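Local coordinates for protein CalsepRRP (Calystegia sepium, PDB 1JY5) that probably binds and cleaves RNA as a member of the RNase T2 family, at residues S69-D74 with N115-F120; A61-N66 with S96-E101. All blocks are in the same frame, centred on the assembly; numbering follows the deposited sequence.

Contact 1 (S69-D74 with N115-F120)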
# COMPACT_ATOMS: atom_id res chain seq x y z
N SER A 69 -10.29 -14.22 9.34
CA SER A 69 -9.95 -15.55 8.83
C SER A 69 -10.35 -15.82 7.38
O SER A 69 -9.59 -16.44 6.64
CB SER A 69 -10.54 -16.66 9.73
OG SER A 69 -11.95 -16.68 9.71
N ILE A 70 -11.53 -15.36 6.96
CA ILE A 70 -11.97 -15.61 5.59
C ILE A 70 -11.22 -14.77 4.57
O ILE A 70 -11.36 -14.98 3.36
CB ILE A 70 -13.49 -15.39 5.44
CG1 ILE A 70 -13.83 -13.90 5.51
CG2 ILE A 70 -14.22 -16.17 6.53
CD1 ILE A 70 -15.31 -13.61 5.22
N LEU A 71 -10.41 -13.84 5.05
CA LEU A 71 -9.61 -12.98 4.20
C LEU A 71 -8.17 -13.46 4.16
O LEU A 71 -7.35 -12.91 3.42
CB LEU A 71 -9.62 -11.53 4.72
CG LEU A 71 -10.97 -10.81 4.85
CD1 LEU A 71 -10.74 -9.40 5.39
CD2 LEU A 71 -11.65 -10.76 3.49
N SER A 72 -7.86 -14.49 4.93
CA SER A 72 -6.49 -15.01 5.01
C SER A 72 -5.79 -15.28 3.68
O SER A 72 -4.63 -14.92 3.52
CB SER A 72 -6.45 -16.28 5.88
OG SER A 72 -7.26 -17.31 5.33
N ASN A 73 -6.47 -15.91 2.73
CA ASN A 73 -5.86 -16.21 1.44
C ASN A 73 -5.57 -14.94 0.65
O ASN A 73 -4.52 -14.82 0.00
CB ASN A 73 -6.76 -17.13 0.60
CG ASN A 73 -6.82 -18.54 1.15
OD1 ASN A 73 -5.79 -19.16 1.40
ND2 ASN A 73 -8.03 -19.05 1.34
N ASP A 74 -6.50 -13.99 0.68
CA ASP A 74 -6.33 -12.73 -0.03
C ASP A 74 -5.27 -11.85 0.62
O ASP A 74 -4.48 -11.21 -0.08
CB ASP A 74 -7.66 -11.99 -0.11
CG ASP A 74 -8.61 -12.60 -1.12
OD1 ASP A 74 -8.29 -12.59 -2.32
OD2 ASP A 74 -9.68 -13.10 -0.71
N ASN A 115 -14.59 -1.96 12.45
CA ASN A 115 -13.85 -3.08 13.03
C ASN A 115 -12.78 -3.56 12.07
O ASN A 115 -12.69 -3.08 10.94
CB ASN A 115 -14.82 -4.22 13.38
CG ASN A 115 -15.59 -4.73 12.18
OD1 ASN A 115 -15.00 -5.01 11.14
ND2 ASN A 115 -16.90 -4.88 12.33
N GLN A 116 -11.95 -4.49 12.54
CA GLN A 116 -10.85 -5.05 11.76
C GLN A 116 -11.24 -5.63 10.43
O GLN A 116 -10.54 -5.43 9.43
CB GLN A 116 -10.19 -6.17 12.54
CG GLN A 116 -9.61 -5.74 13.82
CD GLN A 116 -9.16 -6.92 14.64
OE1 GLN A 116 -8.40 -7.76 14.17
NE2 GLN A 116 -9.64 -6.99 15.87
N TYR A 117 -12.32 -6.40 10.42
CA TYR A 117 -12.77 -7.02 9.19
C TYR A 117 -13.11 -5.96 8.16
O TYR A 117 -12.73 -6.07 7.00
CB TYR A 117 -14.00 -7.90 9.40
CG TYR A 117 -14.44 -8.55 8.12
CD1 TYR A 117 -13.83 -9.73 7.67
CD2 TYR A 117 -15.39 -7.95 7.29
CE1 TYR A 117 -14.15 -10.28 6.43
CE2 TYR A 117 -15.71 -8.49 6.04
CZ TYR A 117 -15.08 -9.66 5.62
OH TYR A 117 -15.36 -10.20 4.38
N GLU A 118 -13.84 -4.94 8.59
CA GLU A 118 -14.21 -3.88 7.67
C GLU A 118 -12.96 -3.15 7.19
O GLU A 118 -12.86 -2.78 6.02
CB GLU A 118 -15.20 -2.90 8.33
CG GLU A 118 -16.45 -3.61 8.85
CD GLU A 118 -17.57 -2.67 9.27
OE1 GLU A 118 -17.31 -1.47 9.48
OE2 GLU A 118 -18.71 -3.14 9.41
N TYR A 119 -12.00 -2.96 8.09
CA TYR A 119 -10.77 -2.28 7.70
C TYR A 119 -10.03 -3.04 6.60
O TYR A 119 -9.75 -2.49 5.53
CB TYR A 119 -9.84 -2.10 8.91
CG TYR A 119 -8.47 -1.58 8.53
CD1 TYR A 119 -8.28 -0.26 8.13
CD2 TYR A 119 -7.36 -2.43 8.54
CE1 TYR A 119 -7.01 0.21 7.75
CE2 TYR A 119 -6.10 -1.99 8.16
CZ TYR A 119 -5.94 -0.66 7.77
OH TYR A 119 -4.69 -0.22 7.39
N PHE A 120 -9.71 -4.32 6.85
CA PHE A 120 -8.98 -5.11 5.87
C PHE A 120 -9.74 -5.42 4.57
O PHE A 120 -9.16 -5.37 3.48
CB PHE A 120 -8.48 -6.42 6.51
CG PHE A 120 -7.35 -6.22 7.49
CD1 PHE A 120 -7.59 -6.19 8.86
CD2 PHE A 120 -6.05 -6.02 7.04
CE1 PHE A 120 -6.55 -5.96 9.77
CE2 PHE A 120 -5.00 -5.79 7.94
CZ PHE A 120 -5.25 -5.76 9.31
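Ile70 and Leu71, in the 3-10 segment that leads into helix 72-78, pack against Tyr117 and Phe120 in the first turns of helix 116-129, joining two helical elements of the RNase T2 fold by apolar contact. Tyr117 and Leu71 carry most of it, in nearly equal shares. Tyr117 CG stands anti to the backbone N (chi1 -179°), and the side chain crosses those of Ile70 and Leu71 at about a right angle. Leu71 turns its branch point to the ring, CG lying 3.6 Å from Tyr117 CE1. The two methyls divide the work: CD1 lies 3.7 Å from Tyr117 CE1 and also 3.9 Å from Phe120 CB, whereas CD2 approaches the phenol end. In Ile70, CG1 sits between the backbone N and the carbonyl carbon (chi1 72°), and CD1 continues outward to lie 3.5 Å from Tyr117 OH. Phe120 offers only its CB; its ring leads away from Leu71. Each side has its own polar fastening. Asn115, the N-cap of helix 116-129, accepts Glu118 N at OD1 over 2.8 Å in a nearly straight bond (166°), and Ser69 O takes both the backbone N and OG of Ser72. No hydrogen bond joins the two segments. A 3-10 turn leading into helix 72-78 thus rests by apolar contact on the start of helix 116-129, at a partly buried edge of this RNase T2-family fold.

Contact 2 (A61-N66 with S96-E101). Unlike the reference sequence in segment 61-66: Gln65 (reference Glu).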
# COMPACT_ATOMS: atom_id res chain seq x y z
N ALA A 61 -10.20 -2.54 19.29
CA ALA A 61 -9.95 -3.92 19.67
C ALA A 61 -8.56 -4.34 19.21
O ALA A 61 -8.07 -3.87 18.18
CB ALA A 61 -11.01 -4.84 19.05
N LYS A 62 -7.92 -5.22 19.96
CA LYS A 62 -6.59 -5.70 19.59
C LYS A 62 -6.70 -6.56 18.34
O LYS A 62 -7.77 -7.09 18.03
CB LYS A 62 -5.98 -6.50 20.75
CG LYS A 62 -6.81 -7.70 21.15
CD LYS A 62 -6.45 -8.21 22.55
CE LYS A 62 -7.32 -9.41 22.93
NZ LYS A 62 -8.78 -9.13 22.77
N TYR A 63 -5.59 -6.71 17.62
CA TYR A 63 -5.57 -7.52 16.41
C TYR A 63 -6.09 -8.92 16.72
O TYR A 63 -5.61 -9.58 17.63
CB TYR A 63 -4.15 -7.65 15.88
CG TYR A 63 -4.07 -8.51 14.64
CD1 TYR A 63 -4.72 -8.12 13.47
CD2 TYR A 63 -3.37 -9.72 14.65
CE1 TYR A 63 -4.67 -8.91 12.32
CE2 TYR A 63 -3.32 -10.53 13.50
CZ TYR A 63 -3.97 -10.11 12.34
OH TYR A 63 -3.91 -10.87 11.20
N ASP A 64 -7.07 -9.38 15.94
CA ASP A 64 -7.64 -10.71 16.15
C ASP A 64 -7.77 -11.44 14.82
O ASP A 64 -8.74 -11.25 14.08
CB ASP A 64 -9.01 -10.58 16.83
CG ASP A 64 -9.71 -11.93 17.01
OD1 ASP A 64 -10.89 -11.93 17.41
OD2 ASP A 64 -9.08 -12.98 16.75
N GLN A 65 -6.79 -12.28 14.51
CA GLN A 65 -6.79 -13.03 13.26
C GLN A 65 -8.10 -13.77 13.00
O GLN A 65 -8.45 -14.01 11.84
CB GLN A 65 -5.62 -14.03 13.22
CG GLN A 65 -5.61 -15.08 14.33
CD GLN A 65 -6.46 -16.31 14.01
OE1 GLN A 65 -6.83 -16.54 12.85
NE2 GLN A 65 -6.77 -17.10 15.03
N ASN A 66 -8.83 -14.11 14.05
CA ASN A 66 -10.10 -14.82 13.86
C ASN A 66 -11.09 -13.95 13.10
O ASN A 66 -11.86 -14.45 12.28
CB ASN A 66 -10.71 -15.19 15.21
CG ASN A 66 -9.96 -16.31 15.89
OD1 ASN A 66 -10.01 -17.46 15.46
ND2 ASN A 66 -9.23 -15.97 16.94
N SER A 96 2.88 -10.00 12.54
CA SER A 96 2.74 -9.88 11.09
C SER A 96 2.49 -8.45 10.66
O SER A 96 2.19 -7.57 11.48
CB SER A 96 1.55 -10.72 10.62
OG SER A 96 0.34 -10.12 11.06
N ASP A 97 2.59 -8.22 9.35
CA ASP A 97 2.36 -6.91 8.78
C ASP A 97 0.91 -6.49 9.01
O ASP A 97 0.62 -5.30 9.15
CB ASP A 97 2.72 -6.90 7.29
CG ASP A 97 1.85 -7.83 6.44
OD1 ASP A 97 1.25 -8.78 6.97
OD2 ASP A 97 1.80 -7.61 5.22
N LEU A 98 0.01 -7.46 9.08
CA LEU A 98 -1.41 -7.18 9.31
C LEU A 98 -1.61 -6.64 10.73
O LEU A 98 -2.31 -5.65 10.92
CB LEU A 98 -2.25 -8.44 9.11
CG LEU A 98 -2.07 -9.21 7.80
CD1 LEU A 98 -3.01 -10.42 7.76
CD2 LEU A 98 -2.36 -8.28 6.61
N ALA A 99 -1.01 -7.30 11.72
CA ALA A 99 -1.15 -6.86 13.10
C ALA A 99 -0.53 -5.46 13.25
O ALA A 99 -1.04 -4.61 13.99
CB ALA A 99 -0.45 -7.84 14.05
N TYR A 100 0.55 -5.23 12.52
CA TYR A 100 1.26 -3.95 12.53
C TYR A 100 0.38 -2.80 11.98
O TYR A 100 0.22 -1.77 12.63
CB TYR A 100 2.55 -4.05 11.70
CG TYR A 100 3.28 -2.74 11.48
CD1 TYR A 100 4.27 -2.31 12.35
CD2 TYR A 100 2.98 -1.95 10.38
CE1 TYR A 100 4.96 -1.12 12.13
CE2 TYR A 100 3.65 -0.75 10.15
CZ TYR A 100 4.64 -0.34 11.02
OH TYR A 100 5.32 0.84 10.76
N GLU A 101 -0.18 -3.01 10.79
CA GLU A 101 -1.03 -2.00 10.16
C GLU A 101 -2.33 -1.78 10.92
O GLU A 101 -2.85 -0.67 10.98
CB GLU A 101 -1.32 -2.39 8.71
CG GLU A 101 -0.09 -2.38 7.81
CD GLU A 101 0.50 -0.99 7.63
OE1 GLU A 101 1.72 -0.87 7.38
OE2 GLU A 101 -0.26 0.01 7.71
O HOH W 1 -1.64 -12.38 11.27
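Tyr63 lays one face of its ring on the first turn of helix 97-106, with Ala99 beneath that face. The methyl makes a CH-pi contact: Ala99 CB is 3.9 Å from the centroid of the Tyr63 ring and 26° off its normal, and comes nearest at Tyr63 CD2, 3.5 Å away. Ala99 CA lies under the rim of the same face, so the ring rests on backbone as well as methyl. Farther along the ring, the phenol end meets Leu98, whose CB and CD1 are both 3.6 Å from Tyr63 OH. With CG anti to the backbone N (chi1 179°), the ring is set between the helix start and its own following backbone. The hydroxyl stops short of Ser96 OG, and a water bridges them, 2.7 Å from Tyr63 OH and 3.0 Å from Ser96 OG. That serine is the N-cap: its OG accepts Ala99 N at 3.2 Å, with a second, weak bond from Leu98 N, so one oxygen ties the helix start to the bridging water. Replacing Tyr63 by an alanine removes the ring, and would probably leave Ala99 CB and the Leu98 side chain without their aromatic cover and the water without its phenol partner. On the ring's other face sits Gln65 N, just beyond Asp64, whose OD2 receives both Asn66 N, in an Asx turn, and Asn66 ND2 on its syn lone pair. Outward, Tyr63 also touches Ile68 and Gln116, and Ala61 O is bonded to Trp102 NE1. The loop between strand 40-48 and helix 72-78 is thereby held against helix 97-106, with helix 116-129 alongside and strand 92-94 touching Ala99.

How the contacts relate
Contacts 1 and 2 lie on the same side of the chain's centre, their own centres about 10 Å apart, and they touch directly. Gln116 of contact 1 reaches the loop of contact 2: its OE1 is 2.7 Å from Asp64 N, a probable hydrogen bond, while its NE2 packs 2.9 Å from Lys62 O. Deeper in, Phe120 CZ lies 3.4 Å from Leu98 O, bringing helix 116-129 against helix 97-106, the helix before it in the chain. The segments alternate along the sequence: 61-66 meets helix 97-106 and, through Gln116, helix 116-129, while 69-74 meets helix 116-129. Trp79, touched by both Phe120 and Leu98, is a shared neighbour.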